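Local coordinates for THUMP domain-containing protein (Pyrococcus horikoshii, PDB 1VBK) that is of unproven function but probably binds RNA and ATP, and is related to ThiI, the protein of thiamine biosynthesis and tRNA modification, at residues S20-E23 against K24-N28; N29-E32 against A33-E37; E79-S83 against L84-N88; S222-N225 against L226-Y230. All coordinates share one frame; numbering follows the deposited sequence.

Contact 1 (S20-E23 against K24-N28); sequences SWFE and KILMN
Two consecutive turns of helix 19-36, the first long helix of the ferredoxin-like domain, are joined here by backbone bonds and by side chains set three and four residues apart. The backbone N atoms of Lys24, Ile25, Leu26 and Met27 donate in turn to the carbonyls of Ser20, Trp21, Phe22 and Glu23, the last with Met27 N 2.9 Å from Glu23 O. On the outer side Trp21 and Lys24 form a cation-pi pair. Lys24 NZ stands 4.8 Å from the centroid of the six-membered ring of Trp21, only 17° from the ring normal and hence over its face. The lysine chain gets there fully stretched: CG lies beside its own backbone N (chi1 -72°) and every later torsion is close to 180°. Its CD passes 3.9 Å from Trp21 CZ3 on the way, and Lys24 CG lies 3.3 Å from Ser20 O. Trp21 also packs against Phe282 of the second subunit. The inner side is apolar. Phe22 and Leu26 run side by side in the same direction, Phe22 CE1 4.0 Å from Leu26 CD2; Leu26 goes on to Ile51 in strand 50-54 and to Val68. Glu23 OE2 is hydrogen-bonded to Tyr8 OH and salt-bridged to Arg19, beside strand 43-47. Met27, which bends at chi3 (-83°), curls its methyl group CE back to within 3.7 Å of Glu23 O.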
loop_
_atom_site.group_PDB
_atom_site.type_symbol
_atom_site.label_atom_id
_atom_site.label_comp_id
_atom_site.label_asym_id
_atom_site.label_seq_id
_atom_site.Cartn_x
_atom_site.Cartn_y
_atom_site.Cartn_z
ATOM N N SER A 20 -2.082 2.739 -19.951
ATOM C CA SER A 20 -2.713 4.033 -19.702
ATOM C C SER A 20 -2.302 4.690 -18.390
ATOM O O SER A 20 -2.028 5.893 -18.360
ATOM C CB SER A 20 -4.235 3.900 -19.750
ATOM O OG SER A 20 -4.660 3.550 -21.055
ATOM N N TRP A 21 -2.270 3.923 -17.302
ATOM C CA TRP A 21 -1.872 4.497 -16.020
ATOM C C TRP A 21 -0.373 4.764 -15.998
ATOM O O TRP A 21 0.086 5.739 -15.400
ATOM C CB TRP A 21 -2.279 3.579 -14.865
ATOM C CG TRP A 21 -3.726 3.738 -14.534
ATOM C CD1 TRP A 21 -4.726 2.825 -14.733
ATOM C CD2 TRP A 21 -4.355 4.920 -14.033
ATOM N NE1 TRP A 21 -5.942 3.374 -14.391
ATOM C CE2 TRP A 21 -5.742 4.658 -13.958
ATOM C CE3 TRP A 21 -3.881 6.181 -13.642
ATOM C CZ2 TRP A 21 -6.660 5.611 -13.509
ATOM C CZ3 TRP A 21 -4.797 7.128 -13.195
ATOM C CH2 TRP A 21 -6.170 6.836 -13.133
ATOM N N PHE A 22 0.385 3.898 -16.660
ATOM C CA PHE A 22 1.830 4.063 -16.748
ATOM C C PHE A 22 2.108 5.438 -17.365
ATOM O O PHE A 22 2.911 6.213 -16.844
ATOM C CB PHE A 22 2.425 2.947 -17.623
ATOM C CG PHE A 22 3.915 3.057 -17.843
ATOM C CD1 PHE A 22 4.445 4.044 -18.671
ATOM C CD2 PHE A 22 4.786 2.160 -17.233
ATOM C CE1 PHE A 22 5.823 4.139 -18.889
ATOM C CE2 PHE A 22 6.162 2.246 -17.445
ATOM C CZ PHE A 22 6.680 3.238 -18.275
ATOM N N GLU A 23 1.415 5.742 -18.460
ATOM C CA GLU A 23 1.600 7.009 -19.158
ATOM C C GLU A 23 1.138 8.225 -18.350
ATOM O O GLU A 23 1.807 9.258 -18.342
ATOM C CB GLU A 23 0.886 6.961 -20.517
ATOM C CG GLU A 23 1.429 5.858 -21.430
ATOM C CD GLU A 23 0.659 5.708 -22.730
ATOM O OE1 GLU A 23 -0.589 5.751 -22.697
ATOM O OE2 GLU A 23 1.303 5.532 -23.789
ATOM N N LYS A 24 0.002 8.112 -17.670
ATOM C CA LYS A 24 -0.495 9.230 -16.869
ATOM C C LYS A 24 0.447 9.565 -15.722
ATOM O O LYS A 24 0.686 10.738 -15.427
ATOM C CB LYS A 24 -1.883 8.912 -16.318
ATOM C CG LYS A 24 -2.957 8.927 -17.388
ATOM C CD LYS A 24 -4.321 8.602 -16.824
ATOM C CE LYS A 24 -5.376 8.706 -17.911
ATOM N NZ LYS A 24 -6.715 8.359 -17.384
ATOM N N ILE A 25 0.982 8.534 -15.080
ATOM C CA ILE A 25 1.900 8.718 -13.959
ATOM C C ILE A 25 3.219 9.317 -14.459
ATOM O O ILE A 25 3.800 10.200 -13.820
ATOM C CB ILE A 25 2.147 7.369 -13.241
ATOM C CG1 ILE A 25 0.843 6.881 -12.596
ATOM C CG2 ILE A 25 3.225 7.522 -12.189
ATOM C CD1 ILE A 25 0.930 5.482 -11.983
ATOM N N LEU A 26 3.682 8.853 -15.616
ATOM C CA LEU A 26 4.921 9.382 -16.185
ATOM C C LEU A 26 4.753 10.854 -16.581
ATOM O O LEU A 26 5.648 11.668 -16.347
ATOM C CB LEU A 26 5.353 8.552 -17.397
ATOM C CG LEU A 26 6.605 9.009 -18.162
ATOM C CD1 LEU A 26 7.776 9.209 -17.205
ATOM C CD2 LEU A 26 6.950 7.963 -19.220
ATOM N N MET A 27 3.612 11.207 -17.171
ATOM C CA MET A 27 3.390 12.602 -17.551
ATOM C C MET A 27 3.318 13.473 -16.305
ATOM O O MET A 27 3.740 14.628 -16.324
ATOM C CB MET A 27 2.100 12.762 -18.364
ATOM C CG MET A 27 2.193 12.193 -19.766
ATOM S SD MET A 27 0.812 12.679 -20.800
ATOM C CE MET A 27 -0.411 11.445 -20.292
ATOM N N ASN A 28 2.771 12.914 -15.229
ATOM C CA ASN A 28 2.661 13.636 -13.961
ATOM C C ASN A 28 4.056 13.980 -13.451
ATOM O O ASN A 28 4.325 15.109 -13.051
ATOM C CB ASN A 28 1.949 12.778 -12.914
ATOM C CG ASN A 28 1.961 13.418 -11.537
ATOM O OD1 ASN A 28 1.191 14.335 -11.262
ATOM N ND2 ASN A 28 2.851 12.949 -10.673
#

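Contact 2 (N29-E32 against A33-E37)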
loop_
_atom_site.group_PDB
_atom_site.type_symbol
_atom_site.label_atom_id
_atom_site.label_comp_id
_atom_site.label_asym_id
_atom_site.label_seq_id
_atom_site.Cartn_x
_atom_site.Cartn_y
_atom_site.Cartn_z
ATOM N N ASN A 29 4.943 12.990 -13.469
ATOM C CA ASN A 29 6.307 13.180 -13.004
ATOM C C ASN A 29 7.085 14.145 -13.899
ATOM O O ASN A 29 7.922 14.909 -13.421
ATOM C CB ASN A 29 7.012 11.822 -12.918
ATOM C CG ASN A 29 6.296 10.859 -11.978
ATOM O OD1 ASN A 29 5.460 11.277 -11.169
ATOM N ND2 ASN A 29 6.625 9.570 -12.070
ATOM N N ILE A 30 6.794 14.120 -15.196
ATOM C CA ILE A 30 7.452 15.010 -16.146
ATOM C C ILE A 30 7.020 16.450 -15.856
ATOM O O ILE A 30 7.840 17.369 -15.866
ATOM C CB ILE A 30 7.095 14.609 -17.602
ATOM C CG1 ILE A 30 7.839 13.312 -17.961
ATOM C CG2 ILE A 30 7.438 15.745 -18.574
ATOM C CD1 ILE A 30 7.441 12.702 -19.286
ATOM N N ARG A 31 5.731 16.645 -15.592
ATOM C CA ARG A 31 5.224 17.980 -15.278
ATOM C C ARG A 31 5.887 18.502 -14.000
ATOM O O ARG A 31 6.339 19.646 -13.945
ATOM C CB ARG A 31 3.707 17.950 -15.077
ATOM C CG ARG A 31 3.122 19.299 -14.675
ATOM C CD ARG A 31 1.644 19.184 -14.339
ATOM N NE ARG A 31 1.410 18.200 -13.286
ATOM C CZ ARG A 31 1.782 18.350 -12.019
ATOM N NH1 ARG A 31 2.409 19.455 -11.629
ATOM N NH2 ARG A 31 1.538 17.386 -11.141
ATOM N N GLU A 32 5.930 17.655 -12.976
ATOM C CA GLU A 32 6.536 18.024 -11.702
ATOM C C GLU A 32 7.993 18.430 -11.876
ATOM O O GLU A 32 8.446 19.405 -11.279
ATOM C CB GLU A 32 6.445 16.860 -10.713
ATOM C CG GLU A 32 5.078 16.685 -10.082
ATOM C CD GLU A 32 4.752 17.800 -9.108
ATOM O OE1 GLU A 32 5.526 17.987 -8.142
ATOM O OE2 GLU A 32 3.727 18.490 -9.304
ATOM N N ALA A 33 8.721 17.683 -12.702
ATOM C CA ALA A 33 10.130 17.972 -12.953
ATOM C C ALA A 33 10.344 19.322 -13.632
ATOM O O ALA A 33 11.178 20.118 -13.197
ATOM C CB ALA A 33 10.743 16.872 -13.799
ATOM N N LEU A 34 9.599 19.576 -14.703
ATOM C CA LEU A 34 9.730 20.832 -15.433
ATOM C C LEU A 34 9.305 22.036 -14.586
ATOM O O LEU A 34 9.961 23.081 -14.605
ATOM C CB LEU A 34 8.912 20.774 -16.729
ATOM C CG LEU A 34 9.395 19.725 -17.747
ATOM C CD1 LEU A 34 8.467 19.704 -18.953
ATOM C CD2 LEU A 34 10.810 20.045 -18.187
ATOM N N VAL A 35 8.214 21.889 -13.843
ATOM C CA VAL A 35 7.736 22.978 -12.998
ATOM C C VAL A 35 8.749 23.265 -11.889
ATOM O O VAL A 35 9.070 24.420 -11.618
ATOM C CB VAL A 35 6.354 22.641 -12.381
ATOM C CG1 VAL A 35 5.935 23.725 -11.393
ATOM C CG2 VAL A 35 5.314 22.530 -13.489
ATOM N N THR A 36 9.260 22.211 -11.261
ATOM C CA THR A 36 10.239 22.362 -10.195
ATOM C C THR A 36 11.497 23.077 -10.688
ATOM O O THR A 36 12.040 23.936 -9.996
ATOM C CB THR A 36 10.639 20.986 -9.609
ATOM O OG1 THR A 36 9.484 20.357 -9.043
ATOM C CG2 THR A 36 11.693 21.148 -8.530
ATOM N N GLU A 37 11.949 22.733 -11.891
ATOM C CA GLU A 37 13.147 23.346 -12.461
ATOM C C GLU A 37 12.829 24.624 -13.235
ATOM O O GLU A 37 13.702 25.214 -13.868
ATOM C CB GLU A 37 13.854 22.355 -13.390
ATOM C CG GLU A 37 14.315 21.066 -12.724
ATOM C CD GLU A 37 15.346 21.300 -11.638
ATOM O OE1 GLU A 37 16.367 21.964 -11.917
ATOM O OE2 GLU A 37 15.139 20.813 -10.505
#
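The peptide carbonyl of Glu32 is approached from both faces by Thr36: OG1 comes in on one side of the plane at 2.6 Å from Glu32 O, and the backbone N of the same residue on the other side at 2.9 Å. Two bonds thus grip one oxygen, and the threonine hydroxyl spends its proton on the carbonyl one turn back, near the C-terminal end of the helix. It can reach because OG1 lies beside the backbone N and anti to the carbonyl carbon (chi1 -62°). The other two flat groups, neighbours in sequence, meet in a salt bridge. Arg31 NH1 donates to Glu32 OE2 at 2.8 Å, reaching the anti side of that oxygen with a tilt of 25° out of the carboxylate plane, while NH2 adds a weak bond to OE2 and an ordinary hydrogen bond to Asn28 OD1. These partners limit the rotation of the guanidinium group. The aliphatic stem of Arg31 runs alongside Val35, CG to CG2 at 4.1 Å, and Val35 CG2 sits 3.1 Å from Arg31 O. On the buried side Ile30 and Leu34 lie side by side, pointing the same way, Ile30 CG2 4.1 Å from Leu34 CD1. These two side chains join the core between helix 19-36, strands 43-47 and 50-54, and helix 58-65: Ile30 packs on Ile44, Ile51 and Leu65, Leu34 on Val53 and Ala61, and Ala33 touches Val64.

Contact 3 (E79-S83 against L84-N88); sequences EVEAS and LEKIN
Ile87 N donates to Ser83 O at 2.9 Å, nearly straight at hydrogen, and Lys86 N donates to Ser83 OG at 3.0 Å. One serine therefore takes up two of the N-H groups in the first turn, one through its carbonyl and one through its hydroxyl. The hydroxyl reaches Lys86 N because OG stands between the backbone N and the carbonyl carbon (chi1 77°), which also leaves it 3.1 Å from Lys86 CG. Ser83 is thereby the N-cap of helix 84-102, at the point where strand 71-81 turns into the first helix of the THUMP domain. The turn itself is tight: Ser83 N donates to Glu81 O, an inverse gamma turn centred on Ala82. Beyond the cap, Lys86 extends back along Glu81, the two pointing the same way, and its CD touches Glu81 CB at 3.6 Å. Lys86 NZ lies 3.6 Å from Glu81 CG, but its charge does not meet the carboxylate: NZ is 5.3 Å from Glu81 OE1, and OE2 is salt-bridged to Lys160. The amine instead holds a water molecule, 3.1 Å from NZ, that also accepts from Glu81 N and so ties the lysine to the end of the strand. On the inner side Ile87 CG1 lies 3.3 Å from Ser83 O, and its side chain continues into the core onto Ala161, Ile154, Ile156 and Val131.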
loop_
_atom_site.group_PDB
_atom_site.type_symbol
_atom_site.label_atom_id
_atom_site.label_comp_id
_atom_site.label_asym_id
_atom_site.label_seq_id
_atom_site.Cartn_x
_atom_site.Cartn_y
_atom_site.Cartn_z
ATOM N N GLU A 79 8.965 20.092 -34.869
ATOM C CA GLU A 79 7.704 19.545 -35.357
ATOM C C GLU A 79 7.276 20.339 -36.586
ATOM O O GLU A 79 7.276 21.568 -36.566
ATOM C CB GLU A 79 6.617 19.663 -34.287
ATOM C CG GLU A 79 5.235 19.249 -34.775
ATOM C CD GLU A 79 4.131 19.740 -33.862
ATOM O OE1 GLU A 79 4.195 19.461 -32.648
ATOM O OE2 GLU A 79 3.202 20.408 -34.359
ATOM N N VAL A 80 6.914 19.636 -37.652
ATOM C CA VAL A 80 6.476 20.284 -38.884
ATOM C C VAL A 80 5.384 19.449 -39.551
ATOM O O VAL A 80 5.191 18.280 -39.215
ATOM C CB VAL A 80 7.642 20.440 -39.896
ATOM C CG1 VAL A 80 8.772 21.269 -39.286
ATOM C CG2 VAL A 80 8.164 19.061 -40.307
ATOM N N GLU A 81 4.664 20.060 -40.485
ATOM C CA GLU A 81 3.626 19.356 -41.223
ATOM C C GLU A 81 4.325 18.215 -41.951
ATOM O O GLU A 81 5.415 18.399 -42.493
ATOM C CB GLU A 81 2.967 20.300 -42.233
ATOM C CG GLU A 81 2.047 21.331 -41.600
ATOM C CD GLU A 81 0.695 20.747 -41.225
ATOM O OE1 GLU A 81 -0.094 20.440 -42.148
ATOM O OE2 GLU A 81 0.421 20.587 -40.016
ATOM N N ALA A 82 3.706 17.041 -41.965
ATOM C CA ALA A 82 4.309 15.882 -42.610
ATOM C C ALA A 82 4.147 15.843 -44.128
ATOM O O ALA A 82 3.255 15.177 -44.649
ATOM C CB ALA A 82 3.757 14.601 -41.993
ATOM N N SER A 83 5.006 16.580 -44.824
ATOM C CA SER A 83 5.024 16.605 -46.284
ATOM C C SER A 83 6.481 16.318 -46.614
ATOM O O SER A 83 7.366 16.717 -45.860
ATOM C CB SER A 83 4.629 17.982 -46.830
ATOM O OG SER A 83 5.696 18.913 -46.725
ATOM N N LEU A 84 6.744 15.626 -47.719
ATOM C CA LEU A 84 8.123 15.310 -48.067
ATOM C C LEU A 84 8.966 16.578 -48.163
ATOM O O LEU A 84 10.089 16.618 -47.672
ATOM C CB LEU A 84 8.185 14.525 -49.382
ATOM C CG LEU A 84 9.562 13.954 -49.746
ATOM C CD1 LEU A 84 10.135 13.167 -48.571
ATOM C CD2 LEU A 84 9.437 13.065 -50.975
ATOM N N GLU A 85 8.412 17.615 -48.784
ATOM C CA GLU A 85 9.112 18.887 -48.935
ATOM C C GLU A 85 9.572 19.456 -47.590
ATOM O O GLU A 85 10.734 19.828 -47.428
ATOM C CB GLU A 85 8.205 19.907 -49.630
ATOM C CG GLU A 85 8.777 21.318 -49.670
ATOM C CD GLU A 85 7.783 22.342 -50.191
ATOM O OE1 GLU A 85 6.670 22.438 -49.626
ATOM O OE2 GLU A 85 8.116 23.052 -51.161
ATOM N N LYS A 86 8.655 19.523 -46.629
ATOM C CA LYS A 86 8.976 20.059 -45.312
ATOM C C LYS A 86 9.924 19.151 -44.534
ATOM O O LYS A 86 10.816 19.635 -43.833
ATOM C CB LYS A 86 7.692 20.298 -44.517
ATOM C CG LYS A 86 6.789 21.354 -45.149
ATOM C CD LYS A 86 5.653 21.748 -44.220
ATOM C CE LYS A 86 4.896 22.949 -44.759
ATOM N NZ LYS A 86 3.980 23.500 -43.721
ATOM N N ILE A 87 9.733 17.843 -44.654
ATOM C CA ILE A 87 10.604 16.889 -43.971
ATOM C C ILE A 87 12.034 17.026 -44.522
ATOM O O ILE A 87 12.999 17.044 -43.759
ATOM C CB ILE A 87 10.102 15.434 -44.164
ATOM C CG1 ILE A 87 8.813 15.218 -43.359
ATOM C CG2 ILE A 87 11.170 14.441 -43.727
ATOM C CD1 ILE A 87 8.150 13.867 -43.611
ATOM N N ASN A 88 12.168 17.135 -45.843
ATOM C CA ASN A 88 13.496 17.283 -46.445
ATOM C C ASN A 88 14.207 18.562 -46.019
ATOM O O ASN A 88 15.375 18.527 -45.624
ATOM C CB ASN A 88 13.424 17.264 -47.978
ATOM C CG ASN A 88 13.441 15.859 -48.545
ATOM O OD1 ASN A 88 13.939 14.930 -47.909
ATOM N ND2 ASN A 88 12.913 15.699 -49.755
HETATM O O HOH W 1 5.124 23.023 -40.836
#

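Contact 4 (S222-N225 against L226-Y230); sequences SLWN and LLKRY
Trp224 has CG anti to its own N (chi1 178°), while Leu227 has CG beside the backbone N (chi1 -74°); with these settings the benzene part of the indole meets the leucine one turn on. The two side chains cross at about a right angle. CE3 of Trp224 lies 3.5 Å from Leu227 CB and 3.8 Å from Leu227 CD1, a close fit that makes this the main apolar touch between the segments. Lys228 comes over a face of the same ring: its CB is 4.3 Å above the plane, offset toward the rim, and its CG and CD pass 4.1 Å from NE1. The indole N-H makes its hydrogen bond to Gly236 O in the loop after the helix, which helps to hold the ring's rotation. Along the backbone the bonds become uneven. Lys228 N reaches Trp224 O at 2.7 Å and Leu227 N reaches Leu223 O, whereas Leu226 N divides between weak bonds to Ser222 O and Leu223 O. Leu227 also packs on Ala192, Phe196 and Met199 of helix 189-200. Helix 215-228 is the connection in a beta-alpha-beta crossover between parallel strands 204-210 and 239-241, part of a five-stranded 3-2-1-4-5 sheet consistent with the nucleotide-binding HUP fold of ThiI.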
loop_
_atom_site.group_PDB
_atom_site.type_symbol
_atom_site.label_atom_id
_atom_site.label_comp_id
_atom_site.label_asym_id
_atom_site.label_seq_id
_atom_site.Cartn_x
_atom_site.Cartn_y
_atom_site.Cartn_z
ATOM N N SER A 222 21.897 16.495 3.285
ATOM C CA SER A 222 22.650 16.746 2.064
ATOM C C SER A 222 22.555 15.537 1.132
ATOM O O SER A 222 22.594 15.679 -0.090
ATOM C CB SER A 222 24.115 17.077 2.384
ATOM O OG SER A 222 24.723 16.062 3.163
ATOM N N LEU A 223 22.419 14.348 1.710
ATOM C CA LEU A 223 22.283 13.137 0.910
ATOM C C LEU A 223 20.921 13.182 0.229
ATOM O O LEU A 223 20.793 12.868 -0.955
ATOM C CB LEU A 223 22.373 11.888 1.790
ATOM C CG LEU A 223 23.739 11.551 2.395
ATOM C CD1 LEU A 223 23.612 10.324 3.287
ATOM C CD2 LEU A 223 24.746 11.295 1.283
ATOM N N TRP A 224 19.902 13.583 0.982
ATOM C CA TRP A 224 18.560 13.662 0.430
ATOM C C TRP A 224 18.468 14.719 -0.673
ATOM O O TRP A 224 17.746 14.534 -1.652
ATOM C CB TRP A 224 17.532 13.966 1.526
ATOM C CG TRP A 224 16.150 14.087 0.968
ATOM C CD1 TRP A 224 15.321 15.166 1.052
ATOM C CD2 TRP A 224 15.488 13.137 0.124
ATOM N NE1 TRP A 224 14.187 14.954 0.303
ATOM C CE2 TRP A 224 14.264 13.715 -0.278
ATOM C CE3 TRP A 224 15.813 11.853 -0.335
ATOM C CZ2 TRP A 224 13.363 13.055 -1.121
ATOM C CZ3 TRP A 224 14.918 11.196 -1.173
ATOM C CH2 TRP A 224 13.707 11.801 -1.558
ATOM N N ASN A 225 19.198 15.822 -0.517
ATOM C CA ASN A 225 19.178 16.885 -1.520
ATOM C C ASN A 225 19.609 16.372 -2.888
ATOM O O ASN A 225 19.093 16.816 -3.910
ATOM C CB ASN A 225 20.081 18.051 -1.105
ATOM C CG ASN A 225 19.527 18.823 0.073
ATOM O OD1 ASN A 225 18.364 19.227 0.074
ATOM N ND2 ASN A 225 20.359 19.039 1.084
ATOM N N LEU A 226 20.558 15.442 -2.902
ATOM C CA LEU A 226 21.036 14.857 -4.148
ATOM C C LEU A 226 19.980 13.904 -4.712
ATOM O O LEU A 226 19.721 13.897 -5.914
ATOM C CB LEU A 226 22.336 14.089 -3.911
ATOM C CG LEU A 226 23.561 14.900 -3.484
ATOM C CD1 LEU A 226 24.709 13.950 -3.171
ATOM C CD2 LEU A 226 23.952 15.871 -4.587
ATOM N N LEU A 227 19.378 13.102 -3.835
ATOM C CA LEU A 227 18.346 12.150 -4.241
ATOM C C LEU A 227 17.082 12.847 -4.736
ATOM O O LEU A 227 16.385 12.336 -5.612
ATOM C CB LEU A 227 17.978 11.230 -3.069
ATOM C CG LEU A 227 18.972 10.135 -2.675
ATOM C CD1 LEU A 227 18.527 9.461 -1.382
ATOM C CD2 LEU A 227 19.067 9.119 -3.801
ATOM N N LYS A 228 16.790 14.014 -4.175
ATOM C CA LYS A 228 15.593 14.747 -4.555
ATOM C C LYS A 228 15.534 15.054 -6.050
ATOM O O LYS A 228 14.451 15.095 -6.634
ATOM C CB LYS A 228 15.487 16.048 -3.754
ATOM C CG LYS A 228 14.045 16.469 -3.498
ATOM C CD LYS A 228 13.947 17.746 -2.684
ATOM C CE LYS A 228 12.507 18.008 -2.277
ATOM N NZ LYS A 228 11.568 17.877 -3.428
ATOM N N ARG A 229 16.698 15.254 -6.664
ATOM C CA ARG A 229 16.780 15.570 -8.093
ATOM C C ARG A 229 16.384 14.397 -8.985
ATOM O O ARG A 229 16.438 14.496 -10.213
ATOM C CB ARG A 229 18.202 16.002 -8.453
ATOM C CG ARG A 229 18.704 17.195 -7.667
ATOM C CD ARG A 229 20.153 17.514 -8.013
ATOM N NE ARG A 229 20.328 17.893 -9.413
ATOM C CZ ARG A 229 20.909 17.131 -10.335
ATOM N NH1 ARG A 229 21.377 15.935 -10.014
ATOM N NH2 ARG A 229 21.038 17.572 -11.579
ATOM N N TYR A 230 15.994 13.291 -8.359
ATOM C CA TYR A 230 15.594 12.080 -9.070
ATOM C C TYR A 230 14.281 11.551 -8.497
ATOM O O TYR A 230 13.906 10.411 -8.756
ATOM C CB TYR A 230 16.663 10.999 -8.889
ATOM C CG TYR A 230 17.949 11.237 -9.643
ATOM C CD1 TYR A 230 18.075 10.855 -10.978
ATOM C CD2 TYR A 230 19.042 11.843 -9.026
ATOM C CE1 TYR A 230 19.261 11.070 -11.680
ATOM C CE2 TYR A 230 20.229 12.064 -9.721
ATOM C CZ TYR A 230 20.329 11.674 -11.045
ATOM O OH TYR A 230 21.498 11.890 -11.737
#

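Contacts 1 and 2 are successive parts of one helix, 19-36, with centres about 14 Å apart, and both combine an apolar inner side with a charged outer one. Contact 1 adds a cation-pi pair and a touch with the second subunit; contact 2 instead closes with a threonine hydroxyl bonded back to its helix and an arginine-glutamate pair. Contact 4 belongs to the ThiI-like domain and relies on packing round a buried indole. Contact 3, in the THUMP region, is a surface contact, a serine cap with a water bridge at a strand-helix junction, the other three being partly buried. Contacts 3 and 4 lie farthest apart, about 42 Å between centres, on opposite sides of the chain's centre.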